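Local coordinates for MetRS related protein (Pyrococcus horikoshii, PDB 2CWP) that probably binds tRNA through an OB-type domain like that of methionyl-tRNA synthetase, the enzyme that charges initiator tRNA with methionine, at residues I35-D40 / E59-K64. Sequence-based numbering, arbitrary orientation.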
ATOM      1  N   ILE A  35     -10.328   2.070   1.615  1.00 30.74           N
ATOM      2  CA  ILE A  35      -9.738   3.397   1.747  1.00 24.64           C
ATOM      3  C   ILE A  35      -8.950   3.704   0.473  1.00 28.87           C
ATOM      4  O   ILE A  35      -8.150   2.878   0.004  1.00 23.87           O
ATOM      5  CB  ILE A  35      -8.759   3.495   2.943  1.00 26.78           C
ATOM      6  CG1 ILE A  35      -9.483   3.198   4.252  1.00 26.63           C
ATOM      7  CG2 ILE A  35      -8.139   4.881   2.987  1.00 25.56           C
ATOM      8  CD1 ILE A  35      -8.612   3.329   5.458  1.00 25.59           C
ATOM      9  N   LYS A  36      -9.186   4.884  -0.088  1.00 30.51           N
ATOM     10  CA  LYS A  36      -8.475   5.304  -1.287  1.00 33.19           C
ATOM     11  C   LYS A  36      -7.289   6.141  -0.847  1.00 34.57           C
ATOM     12  O   LYS A  36      -7.431   7.042  -0.019  1.00 31.18           O
ATOM     13  CB  LYS A  36      -9.369   6.147  -2.197  1.00 37.59           C
ATOM     14  CG  LYS A  36      -8.745   6.440  -3.561  1.00 39.67           C
ATOM     15  CD  LYS A  36      -9.732   7.142  -4.491  1.00 46.54           C
ATOM     16  CE  LYS A  36      -9.584   8.654  -4.443  1.00 49.09           C
ATOM     17  NZ  LYS A  36      -8.322   9.097  -5.092  1.00 51.40           N
ATOM     18  N   LEU A  37      -6.116   5.828  -1.387  1.00 30.51           N
ATOM     19  CA  LEU A  37      -4.912   6.562  -1.042  1.00 33.18           C
ATOM     20  C   LEU A  37      -4.318   7.225  -2.272  1.00 31.17           C
ATOM     21  O   LEU A  37      -4.366   6.674  -3.370  1.00 37.74           O
ATOM     22  CB  LEU A  37      -3.855   5.615  -0.467  1.00 34.97           C
ATOM     23  CG  LEU A  37      -4.217   4.681   0.688  1.00 40.31           C
ATOM     24  CD1 LEU A  37      -3.169   3.558   0.787  1.00 26.85           C
ATOM     25  CD2 LEU A  37      -4.311   5.481   1.975  1.00 32.00           C
ATOM     26  N   ILE A  38      -3.762   8.412  -2.085  1.00 30.55           N
ATOM     27  CA  ILE A  38      -3.092   9.104  -3.173  1.00 30.41           C
ATOM     28  C   ILE A  38      -1.666   9.074  -2.647  1.00 28.82           C
ATOM     29  O   ILE A  38      -1.335   9.738  -1.652  1.00 29.07           O
ATOM     30  CB  ILE A  38      -3.572  10.550  -3.330  1.00 35.43           C
ATOM     31  CG1 ILE A  38      -5.059  10.554  -3.691  1.00 38.16           C
ATOM     32  CG2 ILE A  38      -2.738  11.256  -4.400  1.00 31.78           C
ATOM     33  CD1 ILE A  38      -5.674  11.939  -3.755  1.00 47.56           C
ATOM     34  N   VAL A  39      -0.828   8.291  -3.312  1.00 25.73           N
ATOM     35  CA  VAL A  39       0.547   8.098  -2.871  1.00 21.35           C
ATOM     36  C   VAL A  39       1.594   8.697  -3.784  1.00 21.49           C
ATOM     37  O   VAL A  39       1.578   8.479  -5.000  1.00 25.96           O
ATOM     38  CB  VAL A  39       0.797   6.595  -2.710  1.00 23.37           C
ATOM     39  CG1 VAL A  39       2.153   6.330  -2.079  1.00 22.39           C
ATOM     40  CG2 VAL A  39      -0.343   6.002  -1.894  1.00 22.58           C
ATOM     41  N   ASP A  40       2.508   9.446  -3.178  1.00 20.84           N
ATOM     42  CA  ASP A  40       3.599  10.104  -3.880  1.00 25.09           C
ATOM     43  C   ASP A  40       4.853   9.231  -3.813  1.00 25.08           C
ATOM     44  O   ASP A  40       5.389   9.025  -2.728  1.00 27.17           O
ATOM     45  CB  ASP A  40       3.880  11.458  -3.209  1.00 36.70           C
ATOM     46  CG  ASP A  40       5.022  12.228  -3.870  1.00 37.83           C
ATOM     47  OD1 ASP A  40       6.154  11.715  -3.949  1.00 47.50           O
ATOM     48  OD2 ASP A  40       4.786  13.365  -4.310  1.00 53.78           O
ATOM     49  N   GLU A  59      -6.952   8.467   8.913  1.00 24.02           N
ATOM     50  CA  GLU A  59      -6.029   9.430   9.489  1.00 30.43           C
ATOM     51  C   GLU A  59      -4.747   8.802  10.041  1.00 31.35           C
ATOM     52  O   GLU A  59      -3.776   9.504  10.331  1.00 30.15           O
ATOM     53  CB  GLU A  59      -6.725  10.291  10.570  1.00 33.34           C
ATOM     54  CG  GLU A  59      -7.160   9.580  11.845  1.00 33.16           C
ATOM     55  CD  GLU A  59      -8.568   8.969  11.765  1.00 35.06           C
ATOM     56  OE1 GLU A  59      -9.078   8.544  12.830  1.00 26.06           O
ATOM     57  OE2 GLU A  59      -9.156   8.911  10.656  1.00 32.35           O
ATOM     58  N   GLU A  60      -4.725   7.481  10.187  1.00 28.32           N
ATOM     59  CA  GLU A  60      -3.515   6.838  10.670  1.00 25.32           C
ATOM     60  C   GLU A  60      -2.526   6.569   9.521  1.00 29.16           C
ATOM     61  O   GLU A  60      -1.384   6.167   9.755  1.00 33.09           O
ATOM     62  CB  GLU A  60      -3.869   5.543  11.409  1.00 28.36           C
ATOM     63  CG  GLU A  60      -4.230   5.789  12.869  1.00 33.33           C
ATOM     64  CD  GLU A  60      -4.782   4.563  13.566  1.00 41.12           C
ATOM     65  OE1 GLU A  60      -4.453   3.436  13.136  1.00 45.96           O
ATOM     66  OE2 GLU A  60      -5.535   4.727  14.555  1.00 45.91           O
ATOM     67  N   LEU A  61      -2.951   6.825   8.282  1.00 26.98           N
ATOM     68  CA  LEU A  61      -2.085   6.601   7.114  1.00 27.76           C
ATOM     69  C   LEU A  61      -1.586   7.908   6.509  1.00 26.59           C
ATOM     70  O   LEU A  61      -0.451   8.000   6.063  1.00 30.88           O
ATOM     71  CB  LEU A  61      -2.835   5.806   6.049  1.00 19.06           C
ATOM     72  CG  LEU A  61      -3.282   4.402   6.469  1.00 28.23           C
ATOM     73  CD1 LEU A  61      -4.731   4.187   6.087  1.00 28.95           C
ATOM     74  CD2 LEU A  61      -2.399   3.371   5.815  1.00 27.75           C
ATOM     75  N   GLU A  62      -2.446   8.917   6.494  1.00 30.98           N
ATOM     76  CA  GLU A  62      -2.093  10.218   5.947  1.00 30.50           C
ATOM     77  C   GLU A  62      -0.852  10.803   6.570  1.00 26.06           C
ATOM     78  O   GLU A  62      -0.724  10.844   7.783  1.00 28.88           O
ATOM     79  CB  GLU A  62      -3.224  11.220   6.142  1.00 34.45           C
ATOM     80  CG  GLU A  62      -4.334  11.084   5.151  1.00 44.78           C
ATOM     81  CD  GLU A  62      -4.981  12.417   4.830  1.00 36.50           C
ATOM     82  OE1 GLU A  62      -5.978  12.410   4.090  1.00 49.18           O
ATOM     83  OE2 GLU A  62      -4.498  13.460   5.311  1.00 40.07           O
ATOM     84  N   GLY A  63       0.052  11.272   5.717  1.00 25.96           N
ATOM     85  CA  GLY A  63       1.278  11.873   6.186  1.00 23.98           C
ATOM     86  C   GLY A  63       2.420  10.897   6.393  1.00 27.02           C
ATOM     87  O   GLY A  63       3.557  11.322   6.587  1.00 27.77           O
ATOM     88  N   LYS A  64       2.141   9.596   6.352  1.00 26.15           N
ATOM     89  CA  LYS A  64       3.210   8.613   6.569  1.00 24.21           C
ATOM     90  C   LYS A  64       3.706   7.924   5.298  1.00 23.76           C
ATOM     91  O   LYS A  64       3.050   7.958   4.257  1.00 24.43           O
ATOM     92  CB  LYS A  64       2.745   7.521   7.535  1.00 21.76           C
ATOM     93  CG  LYS A  64       1.954   7.994   8.742  1.00 34.60           C
ATOM     94  CD  LYS A  64       2.741   8.904   9.648  1.00 36.84           C
ATOM     95  CE  LYS A  64       2.567   8.469  11.102  1.00 42.38           C
ATOM     96  NZ  LYS A  64       1.143   8.178  11.427  1.00 41.84           N
TER
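L61 pushes its isobutyl group toward the inner face of strand 35-40, where the single methyl CD1 makes both contacts across the two segments. I35 meets it tip to tip, with its CD1 4.0 Å from L61 CD1. The extended ethyl arm of I35 makes this possible: CG1 lies anti to the carbonyl carbon and chi2 is fully stretched at -178°, which carries CD1 out from the strand. Roughly at right angles to this approach, L37 offers its branch CD2, 4.3 Å from L61 CD1. The CB of L37 does not aim at the loop; the far end of the side chain closes the distance. No hydrogen bond links the segments, and the backbones stay well apart, with L37 CA 8.4 Å from E62 CA. The interface is therefore small and wholly apolar, 110 Å² in all, with all three side chains buried.

L61 is also the first residue of a type II turn, closed by the bond from K64 N to L61 O at 3.1 Å, with G63 at the third position, where a positive phi of 89° suits glycine. E62 OE1 accepts a hydrogen bond from A25 N, tying the turn to strand 17-27. F66 and L98 also pack on L61, while F68 touches L37. The loop leading into strand 65-69 thus lays one leucine against strand 35-40; these strands both pair with 17-27, not with each other. This is consistent with closing one side of the interior of the curled antiparallel beta barrel of an OB-fold tRNA-binding domain.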